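Local structure of outer membrane protein TP0453 (Treponema pallidum, 3K8J) at residues L23-A28 / Q160-Y165. The protein alters membrane permeability at acidic pH and might be involved in ligand transport at the treponemal outer membrane. Numbering follows the deposited sequence.
Sequences LYFPVA and QTVALY
The carbonyl O of A163 receives the amide of Y24 at 2.9 Å (N-H...O 165°) and also a CA-H of L23, while the O of Y24 takes the amide of A163 and a CA-H of V162. Y24 and A163 are therefore an antiparallel hydrogen-bonded pair, and L23 and L164 the adjoining non-hydrogen-bonded pair. The axes of 23-26 and 162-165 approach to 4.8 Å at 174°, so strands 21-26 and 162-166 run antiparallel side by side in the U-shaped β-half-barrel; backbone bonds to G59 and V57 on one flank and to L193 and L191 on the other continue it.

L23, F25, V162 and L164 form an apolar patch. L23 holds CG trans to its amide nitrogen (chi1 175°), which carries CD1 to 3.7 Å from CD2 of L164, and CG1 of V162 touches the same CD1 of L23. CG2 of V162 sits over one face of the F25 ring, 4.0 Å from the centroid, a CH-pi contact. L33 and I34 of helix 31-37 pack against F25. Y24 and A163 share the other face, where helix 147-153 lies.

Beyond Y24 no further bridge is formed between the two segments. At P26, which as proline lacks an amide hydrogen, CD approaches O of T161 at 3.3 Å. That same oxygen lies near the plane of the Y24 ring, at its edge, 3.4 Å from CD2.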
ATOM      1  N   LEU A  23      23.070  -4.737  15.460  1.00 16.84           N
ATOM      2  CA  LEU A  23      22.708  -5.536  14.294  1.00 17.56           C
ATOM      3  C   LEU A  23      23.354  -6.917  14.334  1.00 19.36           C
ATOM      4  O   LEU A  23      24.528  -7.079  14.719  1.00 17.78           O
ATOM      5  CB  LEU A  23      23.140  -4.833  13.011  1.00 18.15           C
ATOM      6  CG  LEU A  23      22.955  -5.576  11.675  1.00 20.77           C
ATOM      7  CD1 LEU A  23      21.474  -5.730  11.295  1.00 17.85           C
ATOM      8  CD2 LEU A  23      23.743  -4.894  10.551  1.00 23.30           C
ATOM      9  N   TYR A  24      22.575  -7.902  13.914  1.00 18.95           N
ATOM     10  CA  TYR A  24      23.077  -9.229  13.663  1.00 19.46           C
ATOM     11  C   TYR A  24      22.653  -9.560  12.255  1.00 20.14           C
ATOM     12  O   TYR A  24      21.465  -9.505  11.947  1.00 18.26           O
ATOM     13  CB  TYR A  24      22.476 -10.238  14.626  1.00 19.40           C
ATOM     14  CG  TYR A  24      22.824 -11.655  14.247  1.00 20.50           C
ATOM     15  CD1 TYR A  24      24.140 -12.103  14.338  1.00 16.71           C
ATOM     16  CD2 TYR A  24      21.850 -12.543  13.783  1.00 18.39           C
ATOM     17  CE1 TYR A  24      24.483 -13.378  13.991  1.00 19.01           C
ATOM     18  CE2 TYR A  24      22.195 -13.854  13.418  1.00 15.71           C
ATOM     19  CZ  TYR A  24      23.518 -14.252  13.534  1.00 20.30           C
ATOM     20  OH  TYR A  24      23.922 -15.513  13.196  1.00 23.44           O
ATOM     21  N   PHE A  25      23.624  -9.886  11.401  1.00 19.42           N
ATOM     22  CA  PHE A  25      23.347 -10.141  10.000  1.00 21.62           C
ATOM     23  C   PHE A  25      24.079 -11.411   9.542  1.00 21.89           C
ATOM     24  O   PHE A  25      25.277 -11.357   9.219  1.00 23.27           O
ATOM     25  CB  PHE A  25      23.773  -8.934   9.143  1.00 21.39           C
ATOM     26  CG  PHE A  25      23.137  -8.900   7.781  1.00 27.43           C
ATOM     27  CD1 PHE A  25      23.477  -9.836   6.809  1.00 31.38           C
ATOM     28  CD2 PHE A  25      22.201  -7.920   7.463  1.00 31.53           C
ATOM     29  CE1 PHE A  25      22.885  -9.813   5.548  1.00 30.97           C
ATOM     30  CE2 PHE A  25      21.614  -7.883   6.198  1.00 33.18           C
ATOM     31  CZ  PHE A  25      21.963  -8.841   5.240  1.00 31.38           C
ATOM     32  N   PRO A  26      23.369 -12.552   9.504  1.00 22.02           N
ATOM     33  CA  PRO A  26      23.994 -13.783   9.002  1.00 22.51           C
ATOM     34  C   PRO A  26      23.931 -13.814   7.482  1.00 24.03           C
ATOM     35  O   PRO A  26      22.905 -13.423   6.902  1.00 24.18           O
ATOM     36  CB  PRO A  26      23.115 -14.883   9.583  1.00 22.50           C
ATOM     37  CG  PRO A  26      21.744 -14.227   9.731  1.00 19.76           C
ATOM     38  CD  PRO A  26      21.958 -12.755   9.895  1.00 21.23           C
ATOM     39  N   VAL A  27      25.002 -14.281   6.843  1.00 24.33           N
ATOM     40  CA  VAL A  27      25.061 -14.264   5.377  1.00 25.73           C
ATOM     41  C   VAL A  27      24.168 -15.346   4.733  1.00 26.63           C
ATOM     42  O   VAL A  27      23.445 -15.060   3.778  1.00 26.30           O
ATOM     43  CB  VAL A  27      26.517 -14.349   4.847  1.00 25.94           C
ATOM     44  CG1 VAL A  27      26.535 -14.483   3.320  1.00 26.63           C
ATOM     45  CG2 VAL A  27      27.324 -13.118   5.287  1.00 26.07           C
ATOM     46  N   ALA A  28      24.207 -16.570   5.266  1.00 27.58           N
ATOM     47  CA  ALA A  28      23.462 -17.690   4.679  1.00 28.98           C
ATOM     48  C   ALA A  28      21.954 -17.397   4.704  1.00 29.42           C
ATOM     49  O   ALA A  28      21.416 -16.959   5.721  1.00 29.30           O
ATOM     50  CB  ALA A  28      23.790 -19.001   5.401  1.00 29.18           C
ATOM     51  N   GLN A 160      19.103 -17.755  10.239  1.00 25.64           N
ATOM     52  CA  GLN A 160      19.241 -16.969   9.010  1.00 24.22           C
ATOM     53  C   GLN A 160      18.497 -15.636   9.111  1.00 22.25           C
ATOM     54  O   GLN A 160      18.331 -14.914   8.135  1.00 21.39           O
ATOM     55  CB  GLN A 160      18.833 -17.794   7.780  1.00 25.72           C
ATOM     56  CG  GLN A 160      19.680 -19.079   7.671  1.00 29.70           C
ATOM     57  CD  GLN A 160      19.577 -19.779   6.343  1.00 34.77           C
ATOM     58  OE1 GLN A 160      18.546 -19.723   5.672  1.00 35.36           O
ATOM     59  NE2 GLN A 160      20.654 -20.466   5.958  1.00 34.43           N
ATOM     60  N   THR A 161      18.113 -15.301  10.339  1.00 20.56           N
ATOM     61  CA  THR A 161      17.322 -14.122  10.636  1.00 20.92           C
ATOM     62  C   THR A 161      18.245 -12.915  10.892  1.00 20.30           C
ATOM     63  O   THR A 161      19.171 -12.996  11.691  1.00 21.08           O
ATOM     64  CB  THR A 161      16.440 -14.412  11.875  1.00 20.04           C
ATOM     65  OG1 THR A 161      15.533 -15.474  11.552  1.00 22.96           O
ATOM     66  CG2 THR A 161      15.664 -13.187  12.336  1.00 19.18           C
ATOM     67  N   VAL A 162      17.978 -11.818  10.188  1.00 18.98           N
ATOM     68  CA  VAL A 162      18.559 -10.514  10.480  1.00 20.37           C
ATOM     69  C   VAL A 162      17.849  -9.883  11.679  1.00 21.48           C
ATOM     70  O   VAL A 162      16.621  -9.831  11.720  1.00 22.72           O
ATOM     71  CB  VAL A 162      18.449  -9.581   9.254  1.00 21.25           C
ATOM     72  CG1 VAL A 162      19.070  -8.212   9.558  1.00 21.79           C
ATOM     73  CG2 VAL A 162      19.122 -10.221   8.030  1.00 18.93           C
ATOM     74  N   ALA A 163      18.624  -9.423  12.655  1.00 20.59           N
ATOM     75  CA  ALA A 163      18.063  -8.877  13.888  1.00 19.74           C
ATOM     76  C   ALA A 163      18.588  -7.461  14.132  1.00 19.68           C
ATOM     77  O   ALA A 163      19.785  -7.177  13.932  1.00 18.24           O
ATOM     78  CB  ALA A 163      18.400  -9.791  15.077  1.00 18.85           C
ATOM     79  N   LEU A 164      17.677  -6.581  14.539  1.00 17.36           N
ATOM     80  CA  LEU A 164      17.995  -5.216  14.893  1.00 19.12           C
ATOM     81  C   LEU A 164      17.447  -4.877  16.257  1.00 19.35           C
ATOM     82  O   LEU A 164      16.297  -5.182  16.568  1.00 19.85           O
ATOM     83  CB  LEU A 164      17.381  -4.241  13.887  1.00 21.80           C
ATOM     84  CG  LEU A 164      18.160  -4.017  12.603  1.00 26.59           C
ATOM     85  CD1 LEU A 164      17.238  -3.395  11.546  1.00 36.46           C
ATOM     86  CD2 LEU A 164      19.351  -3.114  12.892  1.00 29.59           C
ATOM     87  N   TYR A 165      18.273  -4.230  17.064  1.00 18.43           N
ATOM     88  CA  TYR A 165      17.826  -3.684  18.322  1.00 19.21           C
ATOM     89  C   TYR A 165      18.126  -2.206  18.307  1.00 20.73           C
ATOM     90  O   TYR A 165      19.296  -1.797  18.223  1.00 19.91           O
ATOM     91  CB  TYR A 165      18.537  -4.355  19.492  1.00 17.75           C
ATOM     92  CG  TYR A 165      18.106  -3.825  20.841  1.00 21.05           C
ATOM     93  CD1 TYR A 165      16.756  -3.744  21.177  1.00 20.14           C
ATOM     94  CD2 TYR A 165      19.053  -3.412  21.791  1.00 23.74           C
ATOM     95  CE1 TYR A 165      16.344  -3.260  22.412  1.00 25.76           C
ATOM     96  CE2 TYR A 165      18.649  -2.910  23.029  1.00 27.69           C
ATOM     97  CZ  TYR A 165      17.298  -2.845  23.331  1.00 29.47           C
ATOM     98  OH  TYR A 165      16.886  -2.367  24.555  1.00 42.25           O
TER